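Bifunctional enzyme IspD/IspF (Campylobacter jejuni, PDB 1W55) catalyses two steps of isoprenoid precursor synthesis, making 4-diphosphocytidyl-2-C-methyl-D-erythritol from CTP and methylerythritol phosphate, and cyclising its 2-phosphate to the cyclodiphosphate with release of CMP. Local coordinates at residues A[4-10]-A[91-97]; A[33-38]-A[97-101]; A[49-55]-A[67-72]. All blocks are in the same frame, centred on the assembly; numbering follows the deposited sequence.

Contact 1 (A[4-10]-A[91-97]); sequences MSLIMLA and FVMVSDV. With C (cytidine-5'-monophosphate), chain D; EDO (1,2-ethanediol), chain F.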
loop_
_atom_site.group_PDB
_atom_site.type_symbol
_atom_site.label_atom_id
_atom_site.label_comp_id
_atom_site.label_asym_id
_atom_site.label_seq_id
_atom_site.Cartn_x
_atom_site.Cartn_y
_atom_site.Cartn_z
ATOM N N MET A 4 7.750 29.193 27.917
ATOM C CA MET A 4 6.415 28.634 27.842
ATOM C C MET A 4 6.372 27.284 28.539
ATOM O O MET A 4 7.294 26.471 28.401
ATOM C CB MET A 4 6.023 28.469 26.374
ATOM C CG MET A 4 4.552 28.166 26.130
ATOM S SD MET A 4 4.100 28.364 24.411
ATOM C CE MET A 4 5.226 27.205 23.584
ATOM N N SER A 5 5.297 27.065 29.295
ATOM C CA SER A 5 4.989 25.767 29.892
ATOM C C SER A 5 3.792 25.144 29.168
ATOM O O SER A 5 3.168 25.787 28.330
ATOM C CB SER A 5 4.691 25.912 31.386
ATOM O OG SER A 5 5.825 26.375 32.094
ATOM N N LEU A 6 3.497 23.884 29.479
ATOM C CA LEU A 6 2.395 23.173 28.846
ATOM C C LEU A 6 1.463 22.590 29.906
ATOM O O LEU A 6 1.925 21.945 30.855
ATOM C CB LEU A 6 2.913 22.070 27.902
ATOM C CG LEU A 6 1.877 21.132 27.250
ATOM C CD1 LEU A 6 1.009 21.889 26.255
ATOM C CD2 LEU A 6 2.525 19.908 26.575
ATOM N N ILE A 7 0.161 22.854 29.756
ATOM C CA ILE A 7 -0.857 22.178 30.559
ATOM C C ILE A 7 -1.726 21.315 29.654
ATOM O O ILE A 7 -2.394 21.820 28.739
ATOM C CB ILE A 7 -1.736 23.175 31.355
ATOM C CG1 ILE A 7 -0.893 24.001 32.342
ATOM C CG2 ILE A 7 -2.862 22.425 32.084
ATOM C CD1 ILE A 7 -1.685 25.138 33.029
ATOM N N MET A 8 -1.695 20.006 29.900
ATOM C CA MET A 8 -2.567 19.066 29.200
ATOM C C MET A 8 -3.787 18.797 30.067
ATOM O O MET A 8 -3.667 18.382 31.218
ATOM C CB MET A 8 -1.830 17.755 28.882
ATOM C CG MET A 8 -0.619 17.901 27.950
ATOM S SD MET A 8 -0.992 18.619 26.322
ATOM C CE MET A 8 -2.130 17.379 25.641
ATOM N N LEU A 9 -4.965 19.039 29.514
ATOM C CA LEU A 9 -6.194 18.877 30.284
ATOM C C LEU A 9 -6.772 17.482 30.046
ATOM O O LEU A 9 -7.262 17.199 28.970
ATOM C CB LEU A 9 -7.201 19.983 29.919
ATOM C CG LEU A 9 -6.791 21.409 30.338
ATOM C CD1 LEU A 9 -7.729 22.424 29.755
ATOM C CD2 LEU A 9 -6.730 21.573 31.871
ATOM N N ALA A 10 -6.719 16.627 31.061
ATOM C CA ALA A 10 -7.028 15.209 30.892
ATOM C C ALA A 10 -7.876 14.639 32.028
ATOM O O ALA A 10 -7.954 13.419 32.185
ATOM C CB ALA A 10 -5.731 14.407 30.760
ATOM N N PHE A 91 4.438 32.517 29.472
ATOM C CA PHE A 91 3.429 31.942 28.592
ATOM C C PHE A 91 3.069 30.529 29.005
ATOM O O PHE A 91 3.877 29.811 29.613
ATOM C CB PHE A 91 3.903 31.964 27.144
ATOM C CG PHE A 91 4.159 33.344 26.623
ATOM C CD1 PHE A 91 5.454 33.872 26.621
ATOM C CD2 PHE A 91 3.108 34.127 26.147
ATOM C CE1 PHE A 91 5.700 35.162 26.149
ATOM C CE2 PHE A 91 3.339 35.418 25.673
ATOM C CZ PHE A 91 4.639 35.939 25.674
ATOM N N VAL A 92 1.841 30.148 28.681
ATOM C CA VAL A 92 1.385 28.783 28.889
ATOM C C VAL A 92 0.585 28.299 27.686
ATOM O O VAL A 92 -0.344 28.969 27.221
ATOM C CB VAL A 92 0.592 28.620 30.223
ATOM C CG1 VAL A 92 -0.684 29.452 30.222
ATOM C CG2 VAL A 92 0.294 27.143 30.505
ATOM N N MET A 93 0.978 27.141 27.168
ATOM C CA MET A 93 0.159 26.438 26.187
ATOM C C MET A 93 -0.791 25.490 26.918
ATOM O O MET A 93 -0.383 24.742 27.816
ATOM C CB MET A 93 1.031 25.667 25.196
ATOM C CG MET A 93 0.233 24.961 24.114
ATOM S SD MET A 93 1.277 24.378 22.781
ATOM C CE MET A 93 1.244 25.831 21.753
ATOM N N VAL A 94 -2.057 25.533 26.526
ATOM C CA VAL A 94 -3.082 24.696 27.130
ATOM C C VAL A 94 -3.771 23.895 26.036
ATOM O O VAL A 94 -4.084 24.430 24.980
ATOM C CB VAL A 94 -4.129 25.534 27.892
ATOM C CG1 VAL A 94 -5.162 24.623 28.571
ATOM C CG2 VAL A 94 -3.460 26.441 28.926
ATOM N N SER A 95 -4.010 22.614 26.292
ATOM C CA SER A 95 -4.610 21.747 25.286
ATOM C C SER A 95 -5.458 20.626 25.879
ATOM O O SER A 95 -5.112 20.057 26.913
ATOM C CB SER A 95 -3.520 21.161 24.378
ATOM O OG SER A 95 -4.043 20.763 23.121
ATOM N N ASP A 96 -6.580 20.332 25.222
ATOM C CA ASP A 96 -7.370 19.133 25.506
ATOM C C ASP A 96 -6.580 17.884 25.090
ATOM O O ASP A 96 -6.082 17.840 23.971
ATOM C CB ASP A 96 -8.673 19.169 24.699
ATOM C CG ASP A 96 -9.441 20.495 24.839
ATOM O OD1 ASP A 96 -9.392 21.144 25.906
ATOM O OD2 ASP A 96 -10.147 20.952 23.921
ATOM N N VAL A 97 -6.466 16.865 25.948
ATOM C CA VAL A 97 -5.813 15.613 25.503
ATOM C C VAL A 97 -6.589 14.946 24.392
ATOM O O VAL A 97 -6.014 14.212 23.596
ATOM C CB VAL A 97 -5.601 14.514 26.605
ATOM C CG1 VAL A 97 -4.376 14.771 27.417
ATOM C CG2 VAL A 97 -6.836 14.290 27.462
HETATM O OP3 C D . -14.782 19.075 25.884
HETATM P P C D . -14.771 19.250 27.384
HETATM O OP1 C D . -15.588 18.203 28.099
HETATM O OP2 C D . -14.972 20.672 27.854
HETATM O "O5'" C D . -13.276 18.840 27.825
HETATM C "C5'" C D . -12.132 19.529 27.342
HETATM C "C4'" C D . -10.874 18.996 28.029
HETATM O "O4'" C D . -10.825 19.384 29.407
HETATM C "C3'" C D . -10.785 17.483 27.998
HETATM O "O3'" C D . -9.468 17.155 27.595
HETATM C "C2'" C D . -11.025 17.040 29.425
HETATM O "O2'" C D . -10.308 15.860 29.770
HETATM C "C1'" C D . -10.555 18.245 30.224
HETATM N N1 C D . -11.292 18.353 31.483
HETATM C C2 C D . -10.561 18.470 32.677
HETATM O O2 C D . -9.301 18.485 32.653
HETATM N N3 C D . -11.238 18.567 33.840
HETATM C C4 C D . -12.598 18.537 33.871
HETATM N N4 C D . -13.253 18.628 35.058
HETATM C C5 C D . -13.332 18.419 32.696
HETATM C C6 C D . -12.642 18.328 31.494
HETATM C C1 EDO F . -12.081 23.932 23.896
HETATM O O1 EDO F . -12.353 22.564 23.627
HETATM C C2 EDO F . -12.030 24.705 22.596
HETATM O O2 EDO F . -13.181 24.405 21.840
#
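L9 and V97 meet where the backbone carbonyl of L9 serves both the sheet and the nucleotide. V97 N donates to L9 O at 3.1 Å, and the ribose O3' of cytidine-5'-monophosphate donates to the same oxygen at 2.6 Å. A10 adds a tight apolar touch, its CB lying 3.5 Å from V97 CG2. M8 reaches V97 by a folded route: bends at chi2 (-59°) and chi3 (-62°) curl its thioether along the sheet until CE rests 3.9 Å from V97 CG1. The carboxylate of D96 flanks the ribose, while its OD2 forms a salt bridge with R99 and accepts from O1 of an ethanediol, probably from the crystallisation liquor, at 2.7 Å.

This is the nucleotide-binding end of two neighbouring parallel strands, 4-9 and 91-96, in the Rossmann-like sheet of the cytidylyltransferase; as is general in such sheets, the ligand sits at the carboxyl ends of the strands. Behind it the ladder runs in unbroken register: S5, I7 and L9 each give their N-H and accept at their carbonyl from the 91-97 side, I7 N lying 2.8 Å from M93 O. Side chains cross on both faces. On one, L9 CD1 lies 3.6 Å from V94 CG1 and I7 leans on V92, with I7 touching L80, A83 and L84 of helix 76-84. On the other, L6 CD1 packs 3.8 Å from M93 CG, and L6, M8 and S95 touch L41 of helix 33-42. R76, from helix 76-84, forms a salt bridge with D96 OD1 and probably helps to orient that carboxylate.

Contact 2 (A[33-38]-A[97-101]); sequences LWLYAT and VARVL. With EDO (1,2-ethanediol), chain F.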
loop_
_atom_site.group_PDB
_atom_site.type_symbol
_atom_site.label_atom_id
_atom_site.label_comp_id
_atom_site.label_asym_id
_atom_site.label_seq_id
_atom_site.Cartn_x
_atom_site.Cartn_y
_atom_site.Cartn_z
ATOM N N LEU A 33 -4.128 7.050 25.303
ATOM C CA LEU A 33 -4.386 8.254 24.500
ATOM C C LEU A 33 -3.811 9.520 25.132
ATOM O O LEU A 33 -3.229 10.326 24.431
ATOM C CB LEU A 33 -5.899 8.418 24.249
ATOM C CG LEU A 33 -6.370 9.656 23.468
ATOM C CD1 LEU A 33 -7.529 9.303 22.543
ATOM C CD2 LEU A 33 -6.731 10.834 24.388
ATOM N N TRP A 34 -3.964 9.673 26.448
ATOM C CA TRP A 34 -3.539 10.888 27.162
ATOM C C TRP A 34 -2.031 11.040 27.073
ATOM O O TRP A 34 -1.514 12.143 26.933
ATOM C CB TRP A 34 -3.997 10.874 28.641
ATOM C CG TRP A 34 -3.309 9.814 29.497
ATOM C CD1 TRP A 34 -3.769 8.556 29.776
ATOM C CD2 TRP A 34 -2.054 9.937 30.189
ATOM N NE1 TRP A 34 -2.883 7.892 30.589
ATOM C CE2 TRP A 34 -1.813 8.712 30.846
ATOM C CE3 TRP A 34 -1.097 10.956 30.304
ATOM C CZ2 TRP A 34 -0.657 8.475 31.594
ATOM C CZ3 TRP A 34 0.052 10.721 31.048
ATOM C CH2 TRP A 34 0.265 9.490 31.683
ATOM N N LEU A 35 -1.327 9.913 27.144
ATOM C CA LEU A 35 0.129 9.915 27.059
ATOM C C LEU A 35 0.571 10.167 25.617
ATOM O O LEU A 35 1.471 10.968 25.374
ATOM C CB LEU A 35 0.713 8.615 27.628
ATOM C CG LEU A 35 2.236 8.432 27.639
ATOM C CD1 LEU A 35 2.968 9.568 28.423
ATOM C CD2 LEU A 35 2.583 7.046 28.203
ATOM N N TYR A 36 -0.090 9.520 24.660
ATOM C CA TYR A 36 0.178 9.798 23.250
ATOM C C TYR A 36 0.036 11.298 22.908
ATOM O O TYR A 36 0.919 11.877 22.277
ATOM C CB TYR A 36 -0.730 8.950 22.351
ATOM C CG TYR A 36 -0.376 9.028 20.886
ATOM C CD1 TYR A 36 0.386 8.029 20.278
ATOM C CD2 TYR A 36 -0.806 10.106 20.099
ATOM C CE1 TYR A 36 0.714 8.099 18.913
ATOM C CE2 TYR A 36 -0.489 10.188 18.745
ATOM C CZ TYR A 36 0.274 9.186 18.159
ATOM O OH TYR A 36 0.592 9.278 16.822
ATOM N N ALA A 37 -1.071 11.916 23.314
ATOM C CA ALA A 37 -1.299 13.349 23.045
ATOM C C ALA A 37 -0.258 14.253 23.711
ATOM O O ALA A 37 0.228 15.208 23.093
ATOM C CB ALA A 37 -2.715 13.762 23.471
ATOM N N THR A 38 0.089 13.944 24.960
ATOM C CA THR A 38 1.086 14.711 25.711
ATOM C C THR A 38 2.475 14.592 25.074
ATOM O O THR A 38 3.168 15.599 24.895
ATOM C CB THR A 38 1.119 14.284 27.198
ATOM O OG1 THR A 38 -0.199 14.362 27.758
ATOM C CG2 THR A 38 1.883 15.285 28.008
ATOM N N VAL A 97 -6.466 16.865 25.948
ATOM C CA VAL A 97 -5.813 15.613 25.503
ATOM C C VAL A 97 -6.589 14.946 24.392
ATOM O O VAL A 97 -6.014 14.212 23.596
ATOM C CB VAL A 97 -5.601 14.514 26.605
ATOM C CG1 VAL A 97 -4.376 14.771 27.417
ATOM C CG2 VAL A 97 -6.836 14.290 27.462
ATOM N N ALA A 98 -7.894 15.189 24.344
ATOM C CA ALA A 98 -8.749 14.557 23.346
ATOM C C ALA A 98 -8.521 15.106 21.937
ATOM O O ALA A 98 -9.042 14.555 20.972
ATOM C CB ALA A 98 -10.221 14.650 23.749
ATOM N N ARG A 99 -7.731 16.175 21.830
ATOM C CA ARG A 99 -7.217 16.653 20.540
ATOM C C ARG A 99 -5.840 16.028 20.301
ATOM O O ARG A 99 -4.796 16.601 20.647
ATOM C CB ARG A 99 -7.135 18.183 20.519
ATOM C CG ARG A 99 -8.488 18.844 20.608
ATOM C CD ARG A 99 -8.424 20.356 20.644
ATOM N NE ARG A 99 -9.686 20.979 21.029
ATOM C CZ ARG A 99 -10.713 21.194 20.204
ATOM N NH1 ARG A 99 -10.641 20.848 18.925
ATOM N NH2 ARG A 99 -11.815 21.778 20.660
ATOM N N VAL A 100 -5.852 14.841 19.709
ATOM C CA VAL A 100 -4.695 13.951 19.768
ATOM C C VAL A 100 -3.624 14.222 18.721
ATOM O O VAL A 100 -2.441 14.177 19.037
ATOM C CB VAL A 100 -5.121 12.461 19.731
ATOM C CG1 VAL A 100 -3.948 11.578 20.037
ATOM C CG2 VAL A 100 -6.203 12.207 20.742
ATOM N N LEU A 101 -4.041 14.523 17.496
ATOM C CA LEU A 101 -3.123 14.588 16.359
ATOM C C LEU A 101 -2.715 16.003 15.933
ATOM O O LEU A 101 -2.444 16.243 14.748
ATOM C CB LEU A 101 -3.733 13.864 15.157
ATOM C CG LEU A 101 -4.011 12.355 15.250
ATOM C CD1 LEU A 101 -4.676 11.869 13.961
ATOM C CD2 LEU A 101 -2.747 11.558 15.541
HETATM C C1 EDO F . -12.081 23.932 23.896
HETATM O O1 EDO F . -12.353 22.564 23.627
HETATM C C2 EDO F . -12.030 24.705 22.596
HETATM O O2 EDO F . -13.181 24.405 21.840
HETATM O O HOH W 1 -1.450 16.353 20.849
#
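L33 and Y36 both swing CG trans to the backbone N (chi1 178° and -172°), which turns their side chains from the helix toward V100. V100 answers by splitting its methyls: with chi1 at -170°, CG1 goes to the tyrosine and CG2 to the leucine. The Y36 and V100 side chains cross at about a right angle, CD2 of Y36 lying 3.5 Å from V100 CG1, which comes at the ring obliquely, and Y36 CE2 touches L101 CD2 more loosely at 4.2 Å. The two methyls of L33 reach different places: CD1 packs 3.7 Å from V100 CG2, while CD2 comes 3.5 Å from V97 O. A37, one helical turn on, presses its CB to 3.3 Å from the same V97 O. W34 contributes its CB and backbone, against which V97 CG1 rests.

The backbones are linked by water rather than directly. One molecule sits 3.0 Å from both A37 O and V100 O; the geometry suits donation to each, but with more acceptors in reach than the water has protons, not all can be served at once. Within the helix, T38 OG1 donates to W34 O at 2.7 Å, opposite the face used by T38 N. R99 starts out away from the helix at CB, and its NH2 donates to ethanediol O1 at 3.1 Å; the guanidinium also forms salt bridges with D96 and with D128 of the second subunit.

The arrangement fastens the first turns of helix 33-42 to the loop between strand 91-96 and helix 104-111. Y36 and V100 also touch L28 of strand 27-28, and T38 leans on M8 of strand 4-9.

Contact 3 (A[49-55]-A[67-72]); sequences KIVVTSS and YEFIEG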
loop_
_atom_site.group_PDB
_atom_site.type_symbol
_atom_site.label_atom_id
_atom_site.label_comp_id
_atom_site.label_asym_id
_atom_site.label_seq_id
_atom_site.Cartn_x
_atom_site.Cartn_y
_atom_site.Cartn_z
ATOM N N LYS A 49 7.884 23.391 31.936
ATOM C CA LYS A 49 7.177 22.468 32.798
ATOM C C LYS A 49 6.040 21.877 31.973
ATOM O O LYS A 49 5.500 22.542 31.078
ATOM C CB LYS A 49 6.631 23.222 34.012
ATOM C CG LYS A 49 6.283 22.341 35.196
ATOM C CD LYS A 49 5.614 23.136 36.301
ATOM C CE LYS A 49 6.634 23.635 37.319
ATOM N NZ LYS A 49 6.231 23.322 38.719
ATOM N N ILE A 50 5.706 20.620 32.251
ATOM C CA ILE A 50 4.541 19.978 31.651
ATOM C C ILE A 50 3.608 19.465 32.747
ATOM O O ILE A 50 3.993 18.641 33.581
ATOM C CB ILE A 50 4.954 18.854 30.659
ATOM C CG1 ILE A 50 5.848 19.434 29.562
ATOM C CG2 ILE A 50 3.722 18.223 30.029
ATOM C CD1 ILE A 50 6.715 18.419 28.837
ATOM N N VAL A 51 2.385 19.981 32.747
ATOM C CA VAL A 51 1.384 19.594 33.734
ATOM C C VAL A 51 0.244 18.832 33.067
ATOM O O VAL A 51 -0.205 19.190 31.981
ATOM C CB VAL A 51 0.854 20.828 34.523
ATOM C CG1 VAL A 51 -0.171 20.414 35.592
ATOM C CG2 VAL A 51 2.019 21.590 35.170
ATOM N N VAL A 52 -0.196 17.760 33.708
ATOM C CA VAL A 52 -1.358 17.007 33.248
ATOM C C VAL A 52 -2.396 16.963 34.367
ATOM O O VAL A 52 -2.105 16.507 35.469
ATOM C CB VAL A 52 -0.992 15.553 32.848
ATOM C CG1 VAL A 52 -2.221 14.803 32.322
ATOM C CG2 VAL A 52 0.139 15.525 31.822
ATOM N N THR A 53 -3.605 17.437 34.085
ATOM C CA THR A 53 -4.681 17.305 35.058
ATOM C C THR A 53 -5.295 15.924 34.904
ATOM O O THR A 53 -5.433 15.423 33.789
ATOM C CB THR A 53 -5.754 18.395 34.886
ATOM O OG1 THR A 53 -6.454 18.181 33.656
ATOM C CG2 THR A 53 -5.126 19.776 34.739
ATOM N N SER A 54 -5.671 15.318 36.026
ATOM C CA SER A 54 -6.026 13.917 36.028
ATOM C C SER A 54 -7.052 13.574 37.112
ATOM O O SER A 54 -7.061 14.180 38.175
ATOM C CB SER A 54 -4.756 13.072 36.211
ATOM O OG SER A 54 -5.059 11.686 36.125
ATOM N N SER A 55 -7.908 12.597 36.810
ATOM C CA SER A 55 -8.831 12.001 37.780
ATOM C C SER A 55 -8.320 10.637 38.230
ATOM O O SER A 55 -8.994 9.945 38.998
ATOM C CB SER A 55 -10.219 11.814 37.165
ATOM O OG SER A 55 -10.852 13.059 36.973
ATOM N N TYR A 67 6.213 14.225 33.771
ATOM C CA TYR A 67 5.244 15.310 33.906
ATOM C C TYR A 67 4.815 15.518 35.333
ATOM O O TYR A 67 4.947 14.634 36.177
ATOM C CB TYR A 67 3.994 15.055 33.054
ATOM C CG TYR A 67 4.258 14.491 31.681
ATOM C CD1 TYR A 67 3.648 13.309 31.272
ATOM C CD2 TYR A 67 5.111 15.136 30.790
ATOM C CE1 TYR A 67 3.881 12.790 30.016
ATOM C CE2 TYR A 67 5.355 14.618 29.530
ATOM C CZ TYR A 67 4.739 13.440 29.154
ATOM O OH TYR A 67 4.969 12.911 27.903
ATOM N N GLU A 68 4.285 16.698 35.599
ATOM C CA GLU A 68 3.640 16.937 36.879
ATOM C C GLU A 68 2.155 16.654 36.735
ATOM O O GLU A 68 1.507 17.119 35.793
ATOM C CB GLU A 68 3.895 18.360 37.359
ATOM C CG GLU A 68 5.321 18.554 37.850
ATOM C CD GLU A 68 5.524 19.865 38.584
ATOM O OE1 GLU A 68 6.448 20.608 38.190
ATOM O OE2 GLU A 68 4.770 20.142 39.550
ATOM N N PHE A 69 1.629 15.865 37.659
ATOM C CA PHE A 69 0.214 15.551 37.666
ATOM C C PHE A 69 -0.486 16.327 38.764
ATOM O O PHE A 69 0.069 16.523 39.848
ATOM C CB PHE A 69 0.003 14.055 37.851
ATOM C CG PHE A 69 0.465 13.244 36.685
ATOM C CD1 PHE A 69 1.756 12.704 36.664
ATOM C CD2 PHE A 69 -0.380 13.027 35.598
ATOM C CE1 PHE A 69 2.196 11.953 35.580
ATOM C CE2 PHE A 69 0.047 12.283 34.496
ATOM C CZ PHE A 69 1.334 11.739 34.483
ATOM N N ILE A 70 -1.705 16.770 38.473
ATOM C CA ILE A 70 -2.516 17.457 39.450
ATOM C C ILE A 70 -3.971 17.004 39.320
ATOM O O ILE A 70 -4.461 16.767 38.212
ATOM C CB ILE A 70 -2.357 18.993 39.289
ATOM C CG1 ILE A 70 -2.899 19.719 40.525
ATOM C CG2 ILE A 70 -3.004 19.494 37.984
ATOM C CD1 ILE A 70 -2.240 21.059 40.771
ATOM N N GLU A 71 -4.639 16.858 40.463
ATOM C CA GLU A 71 -6.024 16.400 40.517
ATOM C C GLU A 71 -6.909 17.420 39.817
ATOM O O GLU A 71 -6.763 18.616 40.039
ATOM C CB GLU A 71 -6.472 16.191 41.978
ATOM C CG GLU A 71 -7.827 15.503 42.150
ATOM C CD GLU A 71 -7.851 14.039 41.701
ATOM O OE1 GLU A 71 -6.789 13.371 41.709
ATOM O OE2 GLU A 71 -8.950 13.537 41.354
ATOM N N GLY A 72 -7.799 16.945 38.949
ATOM C CA GLY A 72 -8.701 17.830 38.238
ATOM C C GLY A 72 -9.721 18.458 39.165
ATOM O O GLY A 72 -9.792 18.106 40.350
#
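V52 and F69 lie side by side on adjoining parallel strands, 50-54 and 68-71, which helix 57-61 connects into a beta-alpha-beta unit. Here the packing is close: V52 CB is 3.8 Å from F69 CD2, and on the same side I50 CG2 lies 3.5 Å from Y67 CD2, with V52 CG2 also reaching toward the tyrosine. On the other face, with V51, E68, T53 and I70, V51 CG1 meets I70 CG2 at 3.8 Å while T53 CG2 touches the same methyl. Helices lie over parts of both faces: 33-42 touches Y67, and A83 or S79 of 76-84 touches V51, T53 and I70. Backbone bonds hold the pair in register, among them V52 N to E68 O at 2.8 Å.

The margins are looser. E71 and S55 are exposed, and the carboxylate of E71 merely passes near the backbone of S54 and S55. At the opposite end K49, bent at chi3 (-93°) and again at chi4, crosses E68 at a slant and joins it in a salt bridge, its NZ also giving a weak hydrogen bond to L86 O. K49 NZ stands 2.8 Å from E68 OE1, on the syn side of that oxygen and 22° out of the carboxylate plane.

Strand 4-9 of contact 1 is flanked by strand 91-96 and by strand 50-54 of contact 3, so the two contacts share one sheet. Probable hydrogen bonds join them, M8 N to V51 O at 2.7 Å and L6 O to V51 N at 2.8 Å. Contact 2 lies against this sheet through helix 33-42: T38 OG1 comes within 3.6 Å of M8 CG, and T38 CG2 within 3.6 Å of Y67 CZ. V97 belongs to both contacts 1 and 2 and leads from strand to loop. All three border the cytidine monophosphate pocket: contact 1 through L9, A10, D96 and V97, contact 2 through V97, and contact 3 through T53, whose OG1 is hydrogen-bonded to cytosine O2 and to A10 N.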